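Long-range contacts in putative uncharacterized protein (Pseudomonas phage 201phi2-1, PDB 3R4V), which is a phage relative of tubulin of uncharacterised function, whose nucleotide-binding fold holds guanosine-5'-diphosphate: residues Leu90-Pro100 against Asn126-Leu137; Pro79-Leu90 against Arg109-Ala120. All blocks are in the same frame, centred on the assembly; numbering follows the deposited sequence. Where two conformers were deposited one is given.

Overall arrangement
Contacts 1 and 2 are both buried, lie about 14 Å apart between centres and both touch GDP. Contact 2 pairs two central parallel strands, 84-89 and 113-119, so backbone hydrogen bonds and apolar faces dominate; its far end, around Glu80 and Arg109, reaches the surface with charged chemistry. Contact 1 begins where strand 84-89 ends: the glycine-rich loop and the start of helix 95-108 rest on helix 124-144, joined by amide side chains, glycine backbone and small apolar groups. Leu90 belongs to both contacts. They also meet where Asp130 OD1 probably accepts a hydrogen bond from Ala120 N, and where Leu137 packs against Tyr88.

Contact 1 of 2, residues Leu90-Pro100 against Asn126-Leu137; sequences LGGGSGSVLGP and NLGNDIDTMKTL. With GDP (guanosine-5'-diphosphate), chain B.
Gly91 sets its carbonyl oxygen against two asparagines on helix 124-144, at the head of the glycine-rich phosphate loop of the tubulin/FtsZ fold, here GGGSGS from Gly91 to Ser96. Asn129 ND2 donates to Gly91 O over 3.0 Å with an N-H...O angle of 164°; the oxygen lies in the plane of the amide, although the nitrogen stands above the carbonyl plane of Gly91. Asn126 ND2 adds a weak bond to the same oxygen. With its CG beside the backbone N (chi1 -85°), Asn126 also turns its amide to the ribose, where OD1 accepts from GDP O2' at 2.9 Å and ND2 donates to O3' at 3.1 Å. The loop in turn gives the backbone N-H groups of Gly93 and Ser94 to GDP O3B and that of Gly95 to O2B.

The tight part of the packing is centred on Leu90. Leu90 CD2 meets Thr133 CG2 at 3.5 Å, Leu90 CD1 reaches Met134 SD at 3.9 Å, and CB rests beside the Asp130 carboxylate. Asp130 OD1 lies close to Gly91 CA as well, at 3.2 Å, and is held by the backbone N of Ala120.

Further along, the short helical segments 95-100 and 126-137 run nearly parallel (8°) and meet more sparingly. Pro100 CB touches Thr136 CG2 at 3.7 Å and packs loosely on Leu137 CD2, while Thr136 itself is partly open to solvent. Thr136 OG1 folds back to its own helix, donating to Asp132 O at 2.9 Å from the face opposite that used by Thr136 N.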
loop_
_atom_site.group_PDB
_atom_site.type_symbol
_atom_site.label_atom_id
_atom_site.label_comp_id
_atom_site.label_asym_id
_atom_site.label_seq_id
_atom_site.Cartn_x
_atom_site.Cartn_y
_atom_site.Cartn_z
ATOM N N LEU A 90 4.805 -4.167 -2.392
ATOM C CA LEU A 90 6.125 -3.611 -2.126
ATOM C C LEU A 90 7.222 -4.414 -2.806
ATOM O O LEU A 90 8.356 -3.945 -2.898
ATOM C CB LEU A 90 6.428 -3.606 -0.632
ATOM C CG LEU A 90 5.469 -2.870 0.285
ATOM C CD1 LEU A 90 5.761 -3.246 1.724
ATOM C CD2 LEU A 90 5.625 -1.366 0.047
ATOM N N GLY A 91 6.897 -5.625 -3.261
ATOM C CA GLY A 91 7.942 -6.572 -3.616
ATOM C C GLY A 91 8.221 -6.837 -5.084
ATOM O O GLY A 91 9.171 -7.548 -5.408
ATOM N N GLY A 92 7.415 -6.275 -5.974
ATOM C CA GLY A 92 7.636 -6.434 -7.405
ATOM C C GLY A 92 8.419 -5.255 -7.964
ATOM O O GLY A 92 9.052 -4.511 -7.209
ATOM N N GLY A 93 8.360 -5.076 -9.278
ATOM C CA GLY A 93 9.144 -4.061 -9.954
ATOM C C GLY A 93 8.326 -2.875 -10.425
ATOM O O GLY A 93 8.848 -1.764 -10.511
ATOM N N SER A 94 7.045 -3.102 -10.714
ATOM C CA SER A 94 6.196 -2.079 -11.330
ATOM C C SER A 94 5.303 -1.339 -10.337
ATOM O O SER A 94 5.308 -0.098 -10.294
ATOM C CB SER A 94 5.340 -2.680 -12.451
ATOM O OG SER A 94 6.159 -3.152 -13.505
ATOM N N GLY A 95 4.535 -2.094 -9.551
ATOM C CA GLY A 95 3.702 -1.505 -8.519
ATOM C C GLY A 95 4.533 -0.715 -7.529
ATOM O O GLY A 95 4.145 0.382 -7.121
ATOM N N SER A 96 5.687 -1.260 -7.155
ATOM C CA SER A 96 6.505 -0.650 -6.113
ATOM C C SER A 96 7.278 0.573 -6.619
ATOM O O SER A 96 8.028 1.181 -5.858
ATOM C CB SER A 96 7.482 -1.668 -5.543
ATOM O OG SER A 96 8.455 -2.001 -6.537
ATOM N N VAL A 97 7.118 0.883 -7.902
ATOM C CA VAL A 97 7.686 2.086 -8.516
ATOM C C VAL A 97 6.581 3.064 -8.898
ATOM O O VAL A 97 6.603 4.223 -8.481
ATOM C CB VAL A 97 8.572 1.747 -9.729
ATOM C CG1 VAL A 97 8.918 3.009 -10.507
ATOM C CG2 VAL A 97 9.841 1.052 -9.248
ATOM N N LEU A 98 5.593 2.598 -9.664
ATOM C CA LEU A 98 4.449 3.436 -9.984
ATOM C C LEU A 98 3.719 3.935 -8.727
ATOM O O LEU A 98 3.349 5.114 -8.642
ATOM C CB LEU A 98 3.457 2.686 -10.876
ATOM C CG LEU A 98 3.981 2.382 -12.278
ATOM C CD1 LEU A 98 3.018 1.466 -13.019
ATOM C CD2 LEU A 98 4.230 3.677 -13.034
ATOM N N GLY A 99 3.492 3.031 -7.776
ATOM C CA GLY A 99 2.747 3.352 -6.558
ATOM C C GLY A 99 3.372 4.532 -5.818
ATOM O O GLY A 99 2.726 5.560 -5.600
ATOM N N PRO A 100 4.646 4.401 -5.436
ATOM C CA PRO A 100 5.287 5.525 -4.739
ATOM C C PRO A 100 5.468 6.803 -5.576
ATOM O O PRO A 100 5.404 7.899 -5.010
ATOM C CB PRO A 100 6.631 4.942 -4.300
ATOM C CG PRO A 100 6.336 3.450 -4.138
ATOM C CD PRO A 100 5.424 3.154 -5.310
ATOM N N ASN A 126 12.082 -10.302 -3.772
ATOM C CA ASN A 126 10.891 -9.731 -3.148
ATOM C C ASN A 126 11.275 -8.975 -1.874
ATOM O O ASN A 126 10.835 -7.850 -1.639
ATOM C CB ASN A 126 9.914 -10.838 -2.735
ATOM C CG ASN A 126 8.976 -11.284 -3.860
ATOM O OD1 ASN A 126 8.207 -12.228 -3.683
ATOM N ND2 ASN A 126 9.031 -10.614 -5.002
ATOM N N LEU A 127 12.086 -9.618 -1.040
ATOM C CA LEU A 127 12.396 -9.060 0.277
ATOM C C LEU A 127 13.229 -7.804 0.136
ATOM O O LEU A 127 13.005 -6.839 0.843
ATOM C CB LEU A 127 13.113 -10.086 1.158
ATOM C CG LEU A 127 12.237 -11.276 1.559
ATOM C CD1 LEU A 127 13.069 -12.400 2.152
ATOM C CD2 LEU A 127 11.164 -10.832 2.535
ATOM N N GLY A 128 14.195 -7.823 -0.780
ATOM C CA GLY A 128 14.974 -6.631 -1.074
ATOM C C GLY A 128 14.097 -5.508 -1.588
ATOM O O GLY A 128 14.252 -4.359 -1.200
ATOM N N ASN A 129 13.161 -5.840 -2.464
ATOM C CA ASN A 129 12.247 -4.832 -2.969
ATOM C C ASN A 129 11.363 -4.263 -1.864
ATOM O O ASN A 129 11.119 -3.060 -1.829
ATOM C CB ASN A 129 11.410 -5.369 -4.134
ATOM C CG ASN A 129 12.211 -5.461 -5.423
ATOM O OD1 ASN A 129 13.261 -4.831 -5.556
ATOM N ND2 ASN A 129 11.711 -6.235 -6.382
ATOM N N ASP A 130 10.907 -5.130 -0.960
ATOM C CA ASP A 130 10.058 -4.702 0.151
ATOM C C ASP A 130 10.794 -3.639 0.952
ATOM O O ASP A 130 10.239 -2.583 1.256
ATOM C CB ASP A 130 9.761 -5.836 1.118
ATOM C CG ASP A 130 8.839 -6.894 0.551
ATOM O OD1 ASP A 130 8.041 -6.615 -0.368
ATOM O OD2 ASP A 130 8.922 -8.024 1.072
ATOM N N ILE A 131 12.054 -3.929 1.277
ATOM C CA ILE A 131 12.891 -3.005 2.042
ATOM C C ILE A 131 13.074 -1.672 1.325
ATOM O O ILE A 131 12.857 -0.607 1.906
ATOM C CB ILE A 131 14.272 -3.591 2.310
ATOM C CG1 ILE A 131 14.157 -4.802 3.236
ATOM C CG2 ILE A 131 15.185 -2.528 2.912
ATOM C CD1 ILE A 131 15.381 -5.691 3.208
ATOM N N ASP A 132 13.483 -1.728 0.057
ATOM C CA ASP A 132 13.731 -0.502 -0.698
ATOM C C ASP A 132 12.448 0.317 -0.873
ATOM O O ASP A 132 12.488 1.531 -0.846
ATOM C CB ASP A 132 14.380 -0.778 -2.057
ATOM C CG ASP A 132 15.773 -1.356 -1.940
ATOM O OD1 ASP A 132 16.412 -1.209 -0.871
ATOM O OD2 ASP A 132 16.232 -1.949 -2.937
ATOM N N THR A 133 11.306 -0.344 -1.026
ATOM C CA THR A 133 10.052 0.383 -1.199
ATOM C C THR A 133 9.577 1.029 0.114
ATOM O O THR A 133 9.091 2.174 0.107
ATOM C CB THR A 133 8.980 -0.510 -1.829
ATOM O OG1 THR A 133 9.520 -1.087 -3.027
ATOM C CG2 THR A 133 7.761 0.311 -2.196
ATOM N N MET A 134 9.758 0.333 1.232
ATOM C CA MET A 134 9.441 0.942 2.530
ATOM C C MET A 134 10.349 2.162 2.746
ATOM O O MET A 134 9.883 3.208 3.186
ATOM C CB MET A 134 9.600 -0.051 3.667
ATOM C CG MET A 134 8.480 -1.100 3.736
ATOM S SD MET A 134 6.875 -0.361 4.128
ATOM C CE MET A 134 7.161 -0.004 5.864
ATOM N N LYS A 135 11.637 2.010 2.436
ATOM C CA LYS A 135 12.581 3.136 2.535
ATOM C C LYS A 135 12.171 4.288 1.622
ATOM O O LYS A 135 12.241 5.458 2.012
ATOM C CB LYS A 135 14.001 2.682 2.191
ATOM C CG LYS A 135 14.683 1.907 3.306
ATOM C CD LYS A 135 16.069 1.429 2.866
ATOM C CE LYS A 135 16.790 0.696 3.986
ATOM N NZ LYS A 135 17.287 1.645 5.041
ATOM N N THR A 136 11.740 3.957 0.403
ATOM C CA THR A 136 11.171 4.948 -0.515
ATOM C C THR A 136 10.044 5.739 0.137
ATOM O O THR A 136 10.013 6.970 0.065
ATOM C CB THR A 136 10.638 4.266 -1.810
ATOM O OG1 THR A 136 11.742 3.723 -2.552
ATOM C CG2 THR A 136 9.918 5.261 -2.688
ATOM N N LEU A 137 9.098 5.038 0.761
ATOM C CA LEU A 137 7.977 5.737 1.386
ATOM C C LEU A 137 8.461 6.624 2.536
ATOM O O LEU A 137 7.957 7.735 2.747
ATOM C CB LEU A 137 6.910 4.749 1.848
ATOM C CG LEU A 137 6.283 4.001 0.665
ATOM C CD1 LEU A 137 5.305 2.944 1.184
ATOM C CD2 LEU A 137 5.581 4.935 -0.345
HETATM P PB GDP B . 4.626 -5.974 -10.152
HETATM O O1B GDP B . 3.618 -6.144 -11.266
HETATM O O2B GDP B . 4.233 -4.766 -9.344
HETATM O O3B GDP B . 6.029 -5.834 -10.730
HETATM O O3A GDP B . 4.648 -7.286 -9.239
HETATM P PA GDP B . 3.368 -8.060 -8.645
HETATM O O1A GDP B . 2.539 -8.746 -9.718
HETATM O O2A GDP B . 2.536 -7.143 -7.795
HETATM O "O5'" GDP B . 4.104 -9.156 -7.779
HETATM C "C5'" GDP B . 5.056 -8.802 -6.761
HETATM C "C4'" GDP B . 5.101 -9.878 -5.682
HETATM O "O4'" GDP B . 3.891 -9.835 -4.914
HETATM C "C3'" GDP B . 5.167 -11.291 -6.241
HETATM O "O3'" GDP B . 6.521 -11.718 -6.358
HETATM C "C2'" GDP B . 4.434 -12.106 -5.198
HETATM O "O2'" GDP B . 5.304 -12.421 -4.111
HETATM C "C1'" GDP B . 3.401 -11.157 -4.635
HETATM N N9 GDP B . 2.104 -11.226 -5.341
HETATM C C8 GDP B . 1.889 -11.374 -6.671
HETATM N N7 GDP B . 0.561 -11.341 -6.951
HETATM C C5 GDP B . -0.098 -11.140 -5.788
HETATM C C6 GDP B . -1.506 -10.987 -5.362
HETATM O O6 GDP B . -2.434 -11.041 -6.194
HETATM N N1 GDP B . -1.750 -10.792 -4.052
HETATM C C2 GDP B . -0.759 -10.729 -3.134
HETATM N N2 GDP B . -1.058 -10.520 -1.825
HETATM N N3 GDP B . 0.548 -10.855 -3.458
HETATM C C4 GDP B . 0.927 -11.054 -4.741
#

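Contact 2 of 2, residues Pro79-Leu90 against Arg109-Ala120. With GDP (guanosine-5'-diphosphate), chain B.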
loop_
_atom_site.group_PDB
_atom_site.type_symbol
_atom_site.label_atom_id
_atom_site.label_comp_id
_atom_site.label_asym_id
_atom_site.label_seq_id
_atom_site.Cartn_x
_atom_site.Cartn_y
_atom_site.Cartn_z
ATOM N N PRO A 79 -8.411 12.280 -11.398
ATOM C CA PRO A 79 -9.190 13.465 -11.027
ATOM C C PRO A 79 -8.811 13.986 -9.647
ATOM O O PRO A 79 -8.300 13.229 -8.828
ATOM C CB PRO A 79 -10.629 12.941 -10.977
ATOM C CG PRO A 79 -10.613 11.642 -11.699
ATOM C CD PRO A 79 -9.247 11.077 -11.515
ATOM N N GLU A 80 -9.059 15.267 -9.399
ATOM C CA GLU A 80 -8.956 15.814 -8.053
ATOM C C GLU A 80 -9.999 15.136 -7.179
ATOM O O GLU A 80 -11.164 15.019 -7.566
ATOM C CB GLU A 80 -9.188 17.326 -8.053
ATOM C CG GLU A 80 -8.118 18.137 -8.778
ATOM C CD GLU A 80 -6.769 18.113 -8.070
ATOM O OE1 GLU A 80 -6.746 18.019 -6.820
ATOM O OE2 GLU A 80 -5.730 18.190 -8.765
ATOM N N ALA A 81 -9.584 14.680 -6.006
ATOM C CA ALA A 81 -10.519 14.043 -5.084
ATOM C C ALA A 81 -10.276 14.484 -3.649
ATOM O O ALA A 81 -9.183 14.933 -3.302
ATOM C CB ALA A 81 -10.437 12.533 -5.199
ATOM N N ASP A 82 -11.305 14.352 -2.820
ATOM C CA ASP A 82 -11.201 14.683 -1.405
ATOM C C ASP A 82 -10.368 13.672 -0.615
ATOM O O ASP A 82 -9.886 13.976 0.477
ATOM C CB ASP A 82 -12.591 14.809 -0.781
ATOM C CG ASP A 82 -13.332 16.055 -1.247
ATOM O OD1 ASP A 82 -12.656 17.053 -1.582
ATOM O OD2 ASP A 82 -14.585 16.030 -1.276
ATOM N N PHE A 83 -10.221 12.465 -1.151
ATOM C CA PHE A 83 -9.425 11.440 -0.492
ATOM C C PHE A 83 -8.941 10.456 -1.540
ATOM O O PHE A 83 -9.597 10.266 -2.560
ATOM C CB PHE A 83 -10.281 10.723 0.567
ATOM C CG PHE A 83 -9.489 9.899 1.548
ATOM C CD1 PHE A 83 -8.965 10.469 2.703
ATOM C CD2 PHE A 83 -9.287 8.552 1.329
ATOM C CE1 PHE A 83 -8.247 9.704 3.617
ATOM C CE2 PHE A 83 -8.569 7.783 2.232
ATOM C CZ PHE A 83 -8.052 8.354 3.384
ATOM N N TYR A 84 -7.774 9.849 -1.321
ATOM C CA TYR A 84 -7.297 8.823 -2.247
ATOM C C TYR A 84 -6.913 7.555 -1.506
ATOM O O TYR A 84 -6.505 7.590 -0.353
ATOM C CB TYR A 84 -6.075 9.296 -3.051
ATOM C CG TYR A 84 -6.249 10.622 -3.779
ATOM C CD1 TYR A 84 -6.441 10.668 -5.163
ATOM C CD2 TYR A 84 -6.206 11.825 -3.085
ATOM C CE1 TYR A 84 -6.585 11.890 -5.836
ATOM C CE2 TYR A 84 -6.346 13.041 -3.748
ATOM C CZ TYR A 84 -6.543 13.064 -5.115
ATOM O OH TYR A 84 -6.675 14.275 -5.752
ATOM N N ILE A 85 -7.016 6.431 -2.188
ATOM C CA ILE A 85 -6.502 5.180 -1.653
ATOM C C ILE A 85 -5.537 4.625 -2.694
ATOM O O ILE A 85 -5.886 4.544 -3.874
ATOM C CB ILE A 85 -7.641 4.190 -1.413
ATOM C CG1 ILE A 85 -8.639 4.785 -0.408
ATOM C CG2 ILE A 85 -7.101 2.829 -0.950
ATOM C CD1 ILE A 85 -9.936 4.008 -0.267
ATOM N N VAL A 86 -4.332 4.249 -2.271
ATOM C CA VAL A 86 -3.339 3.693 -3.194
ATOM C C VAL A 86 -2.997 2.252 -2.804
ATOM O O VAL A 86 -2.862 1.957 -1.627
ATOM C CB VAL A 86 -2.052 4.490 -3.147
ATOM C CG1 VAL A 86 -1.150 4.080 -4.317
ATOM C CG2 VAL A 86 -2.352 5.977 -3.188
ATOM N N CYS A 87 -2.841 1.363 -3.780
ATOM C CA CYS A 87 -2.665 -0.050 -3.461
ATOM C C CYS A 87 -1.701 -0.751 -4.412
ATOM O O CYS A 87 -1.857 -0.690 -5.626
ATOM C CB CYS A 87 -4.033 -0.761 -3.474
ATOM S SG CYS A 87 -3.949 -2.564 -3.274
ATOM N N TYR A 88 -0.705 -1.420 -3.852
ATOM C CA TYR A 88 0.284 -2.111 -4.663
ATOM C C TYR A 88 1.136 -3.031 -3.800
ATOM O O TYR A 88 1.112 -2.934 -2.575
ATOM C CB TYR A 88 1.177 -1.081 -5.374
ATOM C CG TYR A 88 1.825 -0.080 -4.430
ATOM C CD1 TYR A 88 3.098 -0.301 -3.938
ATOM C CD2 TYR A 88 1.165 1.091 -4.051
ATOM C CE1 TYR A 88 3.717 0.625 -3.070
ATOM C CE2 TYR A 88 1.779 2.017 -3.190
ATOM C CZ TYR A 88 3.046 1.767 -2.713
ATOM O OH TYR A 88 3.655 2.666 -1.856
ATOM N N SER A 89 1.891 -3.922 -4.446
ATOM C CA SER A 89 2.871 -4.748 -3.761
ATOM C C SER A 89 4.200 -4.012 -3.571
ATOM O O SER A 89 4.677 -3.335 -4.483
ATOM C CB SER A 89 3.115 -6.054 -4.531
ATOM O OG SER A 89 4.022 -6.904 -3.826
ATOM N N LEU A 90 4.805 -4.167 -2.392
ATOM C CA LEU A 90 6.125 -3.611 -2.126
ATOM C C LEU A 90 7.222 -4.414 -2.806
ATOM O O LEU A 90 8.356 -3.945 -2.898
ATOM C CB LEU A 90 6.428 -3.606 -0.632
ATOM C CG LEU A 90 5.469 -2.870 0.285
ATOM C CD1 LEU A 90 5.761 -3.246 1.724
ATOM C CD2 LEU A 90 5.625 -1.366 0.047
ATOM N N ARG A 109 -0.079 17.448 -4.305
ATOM C CA ARG A 109 -1.449 17.980 -4.356
ATOM C C ARG A 109 -1.951 18.389 -2.972
ATOM O O ARG A 109 -3.060 18.890 -2.839
ATOM C CB ARG A 109 -2.437 16.955 -4.933
ATOM C CG ARG A 109 -2.205 16.542 -6.373
ATOM C CD ARG A 109 -3.343 15.652 -6.886
ATOM N NE ARG A 109 -3.187 15.336 -8.306
ATOM C CZ ARG A 109 -4.064 14.639 -9.027
ATOM N NH1 ARG A 109 -5.178 14.188 -8.472
ATOM N NH2 ARG A 109 -3.828 14.408 -10.312
ATOM N N LYS A 110 -1.139 18.151 -1.943
ATOM C CA LYS A 110 -1.552 18.371 -0.552
ATOM C C LYS A 110 -2.745 17.490 -0.187
ATOM O O LYS A 110 -3.588 17.860 0.630
ATOM C CB LYS A 110 -1.862 19.851 -0.297
ATOM C CG LYS A 110 -0.696 20.776 -0.621
ATOM C CD LYS A 110 0.601 20.226 -0.035
ATOM C CE LYS A 110 1.475 21.319 0.544
ATOM N NZ LYS A 110 2.711 20.746 1.152
ATOM N N ALA A 111 -2.792 16.311 -0.796
ATOM C CA ALA A 111 -3.895 15.370 -0.609
ATOM C C ALA A 111 -3.910 14.582 0.707
ATOM O O ALA A 111 -2.879 14.391 1.378
ATOM C CB ALA A 111 -3.954 14.401 -1.783
ATOM N N SER A 112 -5.111 14.131 1.061
ATOM C CA SER A 112 -5.325 13.182 2.143
ATOM C C SER A 112 -5.473 11.798 1.528
ATOM O O SER A 112 -6.308 11.588 0.645
ATOM C CB SER A 112 -6.616 13.522 2.896
ATOM O OG SER A 112 -6.561 14.813 3.478
ATOM N N PHE A 113 -4.665 10.852 1.978
ATOM C CA PHE A 113 -4.718 9.525 1.387
ATOM C C PHE A 113 -4.102 8.486 2.312
ATOM O O PHE A 113 -3.339 8.816 3.219
ATOM C CB PHE A 113 -4.029 9.517 0.001
ATOM C CG PHE A 113 -2.583 9.945 0.049
ATOM C CD1 PHE A 113 -1.577 9.009 0.269
ATOM C CD2 PHE A 113 -2.230 11.282 -0.114
ATOM C CE1 PHE A 113 -0.228 9.406 0.312
ATOM C CE2 PHE A 113 -0.899 11.690 -0.066
ATOM C CZ PHE A 113 0.105 10.749 0.151
ATOM N N VAL A 114 -4.475 7.231 2.099
ATOM C CA VAL A 114 -3.796 6.103 2.732
ATOM C C VAL A 114 -3.449 5.065 1.679
ATOM O O VAL A 114 -4.019 5.075 0.591
ATOM C CB VAL A 114 -4.628 5.434 3.852
ATOM C CG1 VAL A 114 -4.940 6.448 4.961
ATOM C CG2 VAL A 114 -5.919 4.808 3.297
ATOM N N SER A 115 -2.501 4.181 1.994
ATOM C CA SER A 115 -2.108 3.141 1.039
ATOM C C SER A 115 -2.301 1.766 1.639
ATOM O O SER A 115 -2.235 1.597 2.849
ATOM C CB SER A 115 -0.630 3.302 0.676
ATOM O OG SER A 115 -0.397 4.585 0.112
ATOM N N PHE A 116 -2.526 0.781 0.778
ATOM C CA PHE A 116 -2.563 -0.606 1.189
ATOM C C PHE A 116 -1.425 -1.316 0.456
ATOM O O PHE A 116 -1.438 -1.397 -0.780
ATOM C CB PHE A 116 -3.917 -1.230 0.820
ATOM C CG PHE A 116 -5.034 -0.786 1.728
ATOM C CD1 PHE A 116 -5.374 -1.534 2.841
ATOM C CD2 PHE A 116 -5.689 0.409 1.497
ATOM C CE1 PHE A 116 -6.371 -1.102 3.699
ATOM C CE2 PHE A 116 -6.693 0.848 2.360
ATOM C CZ PHE A 116 -7.033 0.092 3.443
ATOM N N VAL A 117 -0.427 -1.791 1.199
ATOM C CA VAL A 117 0.779 -2.315 0.555
ATOM C C VAL A 117 1.038 -3.737 1.024
ATOM O O VAL A 117 0.768 -4.079 2.181
ATOM C CB VAL A 117 2.014 -1.420 0.811
ATOM C CG1 VAL A 117 1.812 -0.033 0.169
ATOM C CG2 VAL A 117 2.321 -1.317 2.301
ATOM N N VAL A 118 1.531 -4.576 0.115
ATOM C CA VAL A 118 1.725 -5.990 0.425
ATOM C C VAL A 118 3.211 -6.299 0.617
ATOM O O VAL A 118 4.047 -5.928 -0.213
ATOM C CB VAL A 118 1.152 -6.880 -0.700
ATOM C CG1 VAL A 118 1.594 -8.330 -0.542
ATOM C CG2 VAL A 118 -0.359 -6.798 -0.722
ATOM N N GLY A 119 3.535 -6.988 1.702
ATOM C CA GLY A 119 4.887 -7.468 1.936
ATOM C C GLY A 119 5.080 -8.826 1.274
ATOM O O GLY A 119 4.629 -9.858 1.791
ATOM N N ALA A 120 5.758 -8.832 0.132
ATOM C CA ALA A 120 5.944 -10.060 -0.643
ATOM C C ALA A 120 7.113 -10.851 -0.077
ATOM O O ALA A 120 8.134 -10.275 0.305
ATOM C CB ALA A 120 6.201 -9.724 -2.111
HETATM P PB GDP B . 4.626 -5.974 -10.152
HETATM O O1B GDP B . 3.618 -6.144 -11.266
HETATM O O2B GDP B . 4.233 -4.766 -9.344
HETATM O O3B GDP B . 6.029 -5.834 -10.730
HETATM O O3A GDP B . 4.648 -7.286 -9.239
HETATM P PA GDP B . 3.368 -8.060 -8.645
HETATM O O1A GDP B . 2.539 -8.746 -9.718
HETATM O O2A GDP B . 2.536 -7.143 -7.795
HETATM O "O5'" GDP B . 4.104 -9.156 -7.779
HETATM C "C5'" GDP B . 5.056 -8.802 -6.761
HETATM C "C4'" GDP B . 5.101 -9.878 -5.682
HETATM O "O4'" GDP B . 3.891 -9.835 -4.914
HETATM C "C3'" GDP B . 5.167 -11.291 -6.241
HETATM O "O3'" GDP B . 6.521 -11.718 -6.358
HETATM C "C2'" GDP B . 4.434 -12.106 -5.198
HETATM O "O2'" GDP B . 5.304 -12.421 -4.111
HETATM C "C1'" GDP B . 3.401 -11.157 -4.635
HETATM N N9 GDP B . 2.104 -11.226 -5.341
HETATM C C8 GDP B . 1.889 -11.374 -6.671
HETATM N N7 GDP B . 0.561 -11.341 -6.951
HETATM C C5 GDP B . -0.098 -11.140 -5.788
HETATM C C6 GDP B . -1.506 -10.987 -5.362
HETATM O O6 GDP B . -2.434 -11.041 -6.194
HETATM N N1 GDP B . -1.750 -10.792 -4.052
HETATM C C2 GDP B . -0.759 -10.729 -3.134
HETATM N N2 GDP B . -1.058 -10.520 -1.825
HETATM N N3 GDP B . 0.548 -10.855 -3.458
HETATM C C4 GDP B . 0.927 -11.054 -4.741
HETATM O O HOH W 1 -7.184 14.894 -0.825
HETATM O O HOH W 2 1.956 4.721 -1.116
#
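Tyr84 enters the contact at its CB, which packs against Phe113 CB at 3.7 Å. Its CG lies beside the backbone N (chi1 -53°), and the ring runs back toward the 109-111 turn. Along one edge CD2 passes Ser112 O, which lies near the ring plane; next to it Tyr84 CE2 touches Ala111 CB at 3.4 Å. Ala81 CB sits over one face of the ring, toward the rim. At the tip, Tyr84 OH accepts from Ala81 N at 2.9 Å and from Arg109 NH1 at 3.1 Å, the hydroxyl lying in the guanidinium plane, which is turned 67° from the ring. Arg109 also donates through NH2 to Ile78 O, and Glu80 OE2 sits over a face of the guanidinium in a long, purely electrostatic salt bridge.

Beyond this turn, strands 84-89 and 113-119 form the parallel pair of a beta-alpha-beta crossover through helix 95-108, in the Rossmann-like sheet of the tubulin/FtsZ fold. Seven backbone bonds join the two segments, running one residue past the strands at Ser112 and Leu90. On the face carrying Ile85 and Phe116, Ile85 CG2 abuts the edge of the Phe116 ring at CD2, 3.7 Å away. Before the strand, the Phe83 ring receives Phe113 CA over its face in a CH-pi contact. On the opposite side of the sheet, with Val86, Ser115 and Val117, Tyr88 CG is wedged between its backbone N and carbonyl carbon (chi1 54°), which sets the ring alongside Val117; Val117 CG1 lies 3.9 Å from the ring centroid, and a water links Tyr88 OH with Ser115 OG. At the nucleotide end, Ser89 OG donates to GDP O4' at 3.1 Å, and Val118 CG1 approaches the base at N2, 3.7 Å away.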